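Local coordinates for EGF family domain-containing protein (Toxoplasma gondii, PDB 4Z80) that binds a peptide of the rhoptry neck protein TgRON2L1 and probably helps to form the moving junction through which the parasite enters host cells, at residues 345-350 with 449-454; 17-22 with 445-450. One frame throughout, in Å; residues are numbered along the deposited sequence.

Contacts 1 and 2 lie side by side, their centres 9 Å apart and each about 16 Å from the centre of the chain. They share L449 and S450, at the turn that ends strand 443-447, so residues 445-454 take the loop 345-350 and the N-terminal segment 17-22 together. The three segments also meet directly: P345 CD lies 3.4 Å from R18 O, P345 CB lies 3.5 Å from T447 OG1, and L350 O and A445 N, 2.9 Å apart, probably form a hydrogen bond. No other protein chain of the assembly touches these segments, so the contacts are probably apart from the TgRON2L1 peptide site.

Contact 1 (345-350 with 449-454)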
loop_
_atom_site.group_PDB
_atom_site.type_symbol
_atom_site.label_atom_id
_atom_site.label_comp_id
_atom_site.label_asym_id
_atom_site.label_seq_id
_atom_site.Cartn_x
_atom_site.Cartn_y
_atom_site.Cartn_z
ATOM N N PRO A 345 1.150 -15.910 0.882
ATOM C CA PRO A 345 -0.103 -16.524 1.318
ATOM C C PRO A 345 -1.331 -15.884 0.678
ATOM O O PRO A 345 -1.322 -14.700 0.331
ATOM C CB PRO A 345 -0.101 -16.293 2.839
ATOM C CG PRO A 345 1.312 -15.989 3.180
ATOM C CD PRO A 345 1.869 -15.279 2.008
ATOM N N PRO A 346 -2.401 -16.666 0.528
ATOM C CA PRO A 346 -3.665 -16.136 0.022
ATOM C C PRO A 346 -4.397 -15.320 1.084
ATOM O O PRO A 346 -3.992 -15.274 2.248
ATOM C CB PRO A 346 -4.435 -17.401 -0.333
ATOM C CG PRO A 346 -3.989 -18.364 0.709
ATOM C CD PRO A 346 -2.522 -18.086 0.900
ATOM N N ARG A 347 -5.478 -14.682 0.670
ATOM C CA ARG A 347 -6.266 -13.833 1.544
ATOM C C ARG A 347 -6.920 -14.590 2.684
ATOM O O ARG A 347 -6.938 -14.120 3.820
ATOM C CB ARG A 347 -7.338 -13.121 0.722
ATOM C CG ARG A 347 -8.228 -12.189 1.505
ATOM C CD ARG A 347 -9.169 -11.459 0.577
ATOM N NE ARG A 347 -10.218 -12.355 0.128
ATOM C CZ ARG A 347 -11.468 -12.354 0.581
ATOM N NH1 ARG A 347 -11.869 -11.481 1.494
ATOM N NH2 ARG A 347 -12.331 -13.233 0.101
ATOM N N GLU A 348 -7.471 -15.756 2.383
ATOM C CA GLU A 348 -8.306 -16.449 3.348
ATOM C C GLU A 348 -7.513 -17.329 4.304
ATOM O O GLU A 348 -6.545 -17.968 3.899
ATOM C CB GLU A 348 -9.327 -17.323 2.629
ATOM C CG GLU A 348 -10.165 -16.595 1.577
ATOM C CD GLU A 348 -9.545 -16.578 0.183
ATOM O OE1 GLU A 348 -8.376 -16.985 0.011
ATOM O OE2 GLU A 348 -10.257 -16.162 -0.761
ATOM N N PRO A 349 -7.944 -17.389 5.573
ATOM C CA PRO A 349 -7.396 -18.438 6.430
ATOM C C PRO A 349 -7.701 -19.810 5.865
ATOM O O PRO A 349 -8.580 -19.927 5.006
ATOM C CB PRO A 349 -8.110 -18.217 7.772
ATOM C CG PRO A 349 -8.627 -16.853 7.728
ATOM C CD PRO A 349 -8.923 -16.558 6.287
ATOM N N LEU A 350 -6.997 -20.832 6.342
ATOM C CA LEU A 350 -7.181 -22.180 5.830
ATOM C C LEU A 350 -8.013 -22.988 6.825
ATOM O O LEU A 350 -7.579 -23.258 7.948
ATOM C CB LEU A 350 -5.832 -22.842 5.569
ATOM C CG LEU A 350 -4.843 -22.057 4.702
ATOM C CD1 LEU A 350 -3.514 -22.765 4.682
ATOM C CD2 LEU A 350 -5.404 -21.869 3.291
ATOM N N LEU A 449 0.175 -12.692 7.077
ATOM C CA LEU A 449 -0.276 -11.941 5.900
ATOM C C LEU A 449 -1.730 -12.254 5.517
ATOM O O LEU A 449 -2.256 -11.673 4.564
ATOM C CB LEU A 449 0.660 -12.238 4.722
ATOM C CG LEU A 449 2.066 -11.632 4.825
ATOM C CD1 LEU A 449 3.011 -12.326 3.880
ATOM C CD2 LEU A 449 2.036 -10.139 4.536
ATOM N N SER A 450 -2.365 -13.158 6.259
ATOM C CA SER A 450 -3.758 -13.562 5.999
ATOM C C SER A 450 -4.764 -12.556 6.547
ATOM O O SER A 450 -4.506 -11.883 7.550
ATOM C CB SER A 450 -4.068 -14.920 6.644
ATOM O OG SER A 450 -3.118 -15.913 6.325
ATOM N N ALA A 451 -5.932 -12.476 5.915
ATOM C CA ALA A 451 -7.081 -11.850 6.564
ATOM C C ALA A 451 -7.471 -12.683 7.798
ATOM O O ALA A 451 -7.089 -13.856 7.910
ATOM C CB ALA A 451 -8.244 -11.720 5.598
ATOM N N VAL A 452 -8.227 -12.084 8.717
ATOM C CA VAL A 452 -8.504 -12.738 10.000
ATOM C C VAL A 452 -9.959 -13.133 10.231
ATOM O O VAL A 452 -10.307 -13.531 11.329
ATOM C CB VAL A 452 -8.054 -11.851 11.196
ATOM C CG1 VAL A 452 -6.575 -11.527 11.082
ATOM C CG2 VAL A 452 -8.871 -10.569 11.302
ATOM N N ASP A 453 -10.802 -13.051 9.202
ATOM C CA ASP A 453 -12.193 -13.490 9.321
ATOM C C ASP A 453 -12.289 -15.007 9.163
ATOM O O ASP A 453 -12.070 -15.529 8.079
ATOM C CB ASP A 453 -13.057 -12.797 8.270
ATOM C CG ASP A 453 -14.546 -13.056 8.460
ATOM O OD1 ASP A 453 -14.929 -13.876 9.327
ATOM O OD2 ASP A 453 -15.337 -12.428 7.728
ATOM N N PRO A 454 -12.615 -15.733 10.246
ATOM C CA PRO A 454 -12.686 -17.185 10.077
ATOM C C PRO A 454 -13.819 -17.623 9.146
ATOM O O PRO A 454 -13.759 -18.732 8.615
ATOM C CB PRO A 454 -12.920 -17.691 11.509
ATOM C CG PRO A 454 -13.505 -16.546 12.234
ATOM C CD PRO A 454 -12.896 -15.318 11.634
HETATM O O HOH W 1 -3.855 -17.180 4.182
#
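P345 and L449 supply the apolar end of this contact, which ties the loop between helix 340-343 and strand 353-359, in the region matching the AMA1 family of the PAN clan, to the loop that follows strand 443-447. Their side chains cross obliquely, with P345 CD 3.7 Å from L449 CD1; the ring and the branched leucine, both apolar and buried, suit each other here. Farther along, R347 adds the aliphatic part of its chain: CG stands anti to the backbone N (chi1 -179°) and lies 4.1 Å from A451 CB, while the guanidinium end goes on to S327, whose carbonyl accepts from NH1. The small methyl of A451 lets the two backbones come close here.

One direct hydrogen bond joins the segments. A451 N donates to R347 O over 2.8 Å, in the carbonyl plane, with a somewhat bent N-H...O angle of 147°.

A water molecule supplies the other polar link. It donates to P346 O at 2.7 Å and to E348 O at 2.8 Å, and accepts from S450 OG at 2.6 Å. The serine hydroxyl also accepts from T447 OG1, linking the water to the end of strand 443-447.

P349 CG is 3.4 Å from A451 O and 3.7 Å from D453 O.

P345 and P349 offer apolar surface and, as prolines, have no backbone N-H to satisfy. One backbone hydrogen bond and one three-way bridging water make up the polar links, whereas A451 O, buried against P349, has no hydrogen-bonding partner in the model and probably pays some desolvation cost.

Contact 2 (17-22 with 445-450); sequences DRFNIP and AFTSLS
F19 faces T447 and I21 faces L449 with their backbones well apart, the CA atoms of the two pairs lying 7.7 and 8.3 Å from each other. Segment 17-22 runs from a 3-10 turn at 17-19 into a helix beginning at I21, with N20 at its N-cap. Opposite, strand 443-447 ends in a type I turn from T447 to S450, closed by S450 N donating to T447 O. No hydrogen bond crosses between the segments, so side chains alone bridge them.

I21 does most of this. Its extended chain (chi2 172°) carries CD1 to the turn, 3.7 Å from T447 CB and 3.5 Å from S448 OG, while CG1 lies 3.8 Å from L449 CD1 as the two side chains slide past each other in opposite directions. A long, branched residue spans that distance. F19 adds its ring obliquely, CD1 lying 4.0 Å from T447 CG2; R18 CG covers the centre of one ring face.

T447 serves both environments. With chi1 at 82°, OG1 sits between the backbone N and the carbonyl carbon, where it accepts from L449 N at 3.1 Å in an ST turn; the methyl is thereby turned to the aromatic ring. Threonine thus fixes the turn with its hydroxyl and packs with its CG2.

Neighbouring strands surround the contact. W355 of strand 353-359 meets F19 edge-to-face, W405 of strand 405-410 donates to F19 O, and H404 bonds S448 OG. Through I21 and F19, the start of helix 21-24 and the turn before it rest against the end of strand 443-447, next to 405-410 in the antiparallel sheet that also holds 424-430 and 371-377.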
loop_
_atom_site.group_PDB
_atom_site.type_symbol
_atom_site.label_atom_id
_atom_site.label_comp_id
_atom_site.label_asym_id
_atom_site.label_seq_id
_atom_site.Cartn_x
_atom_site.Cartn_y
_atom_site.Cartn_z
ATOM N N ASP A 17 5.777 -23.435 -0.703
ATOM C CA ASP A 17 6.680 -22.287 -0.811
ATOM C C ASP A 17 5.925 -20.970 -0.616
ATOM O O ASP A 17 6.494 -19.994 -0.122
ATOM C CB ASP A 17 7.384 -22.331 -2.176
ATOM C CG ASP A 17 8.362 -21.191 -2.398
ATOM O OD1 ASP A 17 9.132 -20.841 -1.482
ATOM O OD2 ASP A 17 8.374 -20.667 -3.531
ATOM N N ARG A 18 4.634 -20.942 -0.954
ATOM C CA ARG A 18 3.867 -19.702 -0.862
ATOM C C ARG A 18 3.659 -19.273 0.598
ATOM O O ARG A 18 3.237 -18.142 0.854
ATOM C CB ARG A 18 2.510 -19.830 -1.583
ATOM C CG ARG A 18 1.467 -20.692 -0.868
ATOM C CD ARG A 18 0.281 -21.033 -1.786
ATOM N NE ARG A 18 0.767 -21.579 -3.048
ATOM C CZ ARG A 18 0.091 -21.565 -4.195
ATOM N NH1 ARG A 18 -1.129 -21.049 -4.253
ATOM N NH2 ARG A 18 0.643 -22.072 -5.285
ATOM N N PHE A 19 3.966 -20.159 1.542
ATOM C CA PHE A 19 3.789 -19.857 2.965
ATOM C C PHE A 19 5.122 -19.538 3.641
ATOM O O PHE A 19 5.154 -19.296 4.851
ATOM C CB PHE A 19 3.082 -21.020 3.678
ATOM C CG PHE A 19 1.719 -21.318 3.112
ATOM C CD1 PHE A 19 0.681 -20.419 3.265
ATOM C CD2 PHE A 19 1.496 -22.479 2.395
ATOM C CE1 PHE A 19 -0.578 -20.682 2.722
ATOM C CE2 PHE A 19 0.245 -22.745 1.857
ATOM C CZ PHE A 19 -0.784 -21.844 2.023
ATOM N N ASN A 20 6.211 -19.491 2.871
ATOM C CA ASN A 20 7.528 -19.185 3.441
ATOM C C ASN A 20 7.753 -17.679 3.486
ATOM O O ASN A 20 8.475 -17.100 2.669
ATOM C CB ASN A 20 8.651 -19.867 2.661
ATOM C CG ASN A 20 9.970 -19.814 3.393
ATOM O OD1 ASN A 20 10.116 -19.055 4.349
ATOM N ND2 ASN A 20 10.933 -20.614 2.959
ATOM N N ILE A 21 7.140 -17.055 4.481
ATOM C CA ILE A 21 7.043 -15.603 4.539
ATOM C C ILE A 21 8.402 -14.920 4.701
ATOM O O ILE A 21 8.690 -13.980 3.978
ATOM C CB ILE A 21 6.052 -15.196 5.658
ATOM C CG1 ILE A 21 4.627 -15.535 5.198
ATOM C CG2 ILE A 21 6.151 -13.697 5.988
ATOM C CD1 ILE A 21 3.568 -15.376 6.260
ATOM N N PRO A 22 9.267 -15.397 5.619
ATOM C CA PRO A 22 10.564 -14.704 5.702
ATOM C C PRO A 22 11.393 -14.778 4.419
ATOM O O PRO A 22 12.088 -13.823 4.082
ATOM C CB PRO A 22 11.266 -15.424 6.859
ATOM C CG PRO A 22 10.148 -15.917 7.712
ATOM C CD PRO A 22 9.113 -16.382 6.701
ATOM N N ALA A 445 -5.952 -22.537 10.183
ATOM C CA ALA A 445 -4.570 -22.088 10.062
ATOM C C ALA A 445 -4.508 -20.670 9.511
ATOM O O ALA A 445 -5.147 -20.354 8.506
ATOM C CB ALA A 445 -3.780 -23.035 9.176
ATOM N N PHE A 446 -3.715 -19.830 10.180
ATOM C CA PHE A 446 -3.490 -18.439 9.803
ATOM C C PHE A 446 -2.027 -18.172 9.488
ATOM O O PHE A 446 -1.139 -18.835 10.039
ATOM C CB PHE A 446 -3.897 -17.486 10.937
ATOM C CG PHE A 446 -5.364 -17.484 11.273
ATOM C CD1 PHE A 446 -5.886 -18.418 12.158
ATOM C CD2 PHE A 446 -6.215 -16.525 10.745
ATOM C CE1 PHE A 446 -7.238 -18.408 12.483
ATOM C CE2 PHE A 446 -7.569 -16.508 11.077
ATOM C CZ PHE A 446 -8.078 -17.453 11.943
ATOM N N THR A 447 -1.775 -17.192 8.616
ATOM C CA THR A 447 -0.449 -16.584 8.501
ATOM C C THR A 447 -0.542 -15.105 8.867
ATOM O O THR A 447 -1.621 -14.524 8.933
ATOM C CB THR A 447 0.191 -16.688 7.088
ATOM O OG1 THR A 447 -0.323 -15.657 6.231
ATOM C CG2 THR A 447 0.002 -18.074 6.481
ATOM N N SER A 448 0.616 -14.495 9.084
ATOM C CA SER A 448 0.680 -13.085 9.427
ATOM C C SER A 448 0.267 -12.153 8.293
ATOM O O SER A 448 0.045 -10.967 8.521
ATOM C CB SER A 448 2.096 -12.746 9.893
ATOM O OG SER A 448 3.061 -13.105 8.930
ATOM N N LEU A 449 0.175 -12.692 7.077
ATOM C CA LEU A 449 -0.276 -11.941 5.900
ATOM C C LEU A 449 -1.730 -12.254 5.517
ATOM O O LEU A 449 -2.256 -11.673 4.564
ATOM C CB LEU A 449 0.660 -12.238 4.722
ATOM C CG LEU A 449 2.066 -11.632 4.825
ATOM C CD1 LEU A 449 3.011 -12.326 3.880
ATOM C CD2 LEU A 449 2.036 -10.139 4.536
ATOM N N SER A 450 -2.365 -13.158 6.259
ATOM C CA SER A 450 -3.758 -13.562 5.999
ATOM C C SER A 450 -4.764 -12.556 6.547
ATOM O O SER A 450 -4.506 -11.883 7.550
ATOM C CB SER A 450 -4.068 -14.920 6.644
ATOM O OG SER A 450 -3.118 -15.913 6.325
#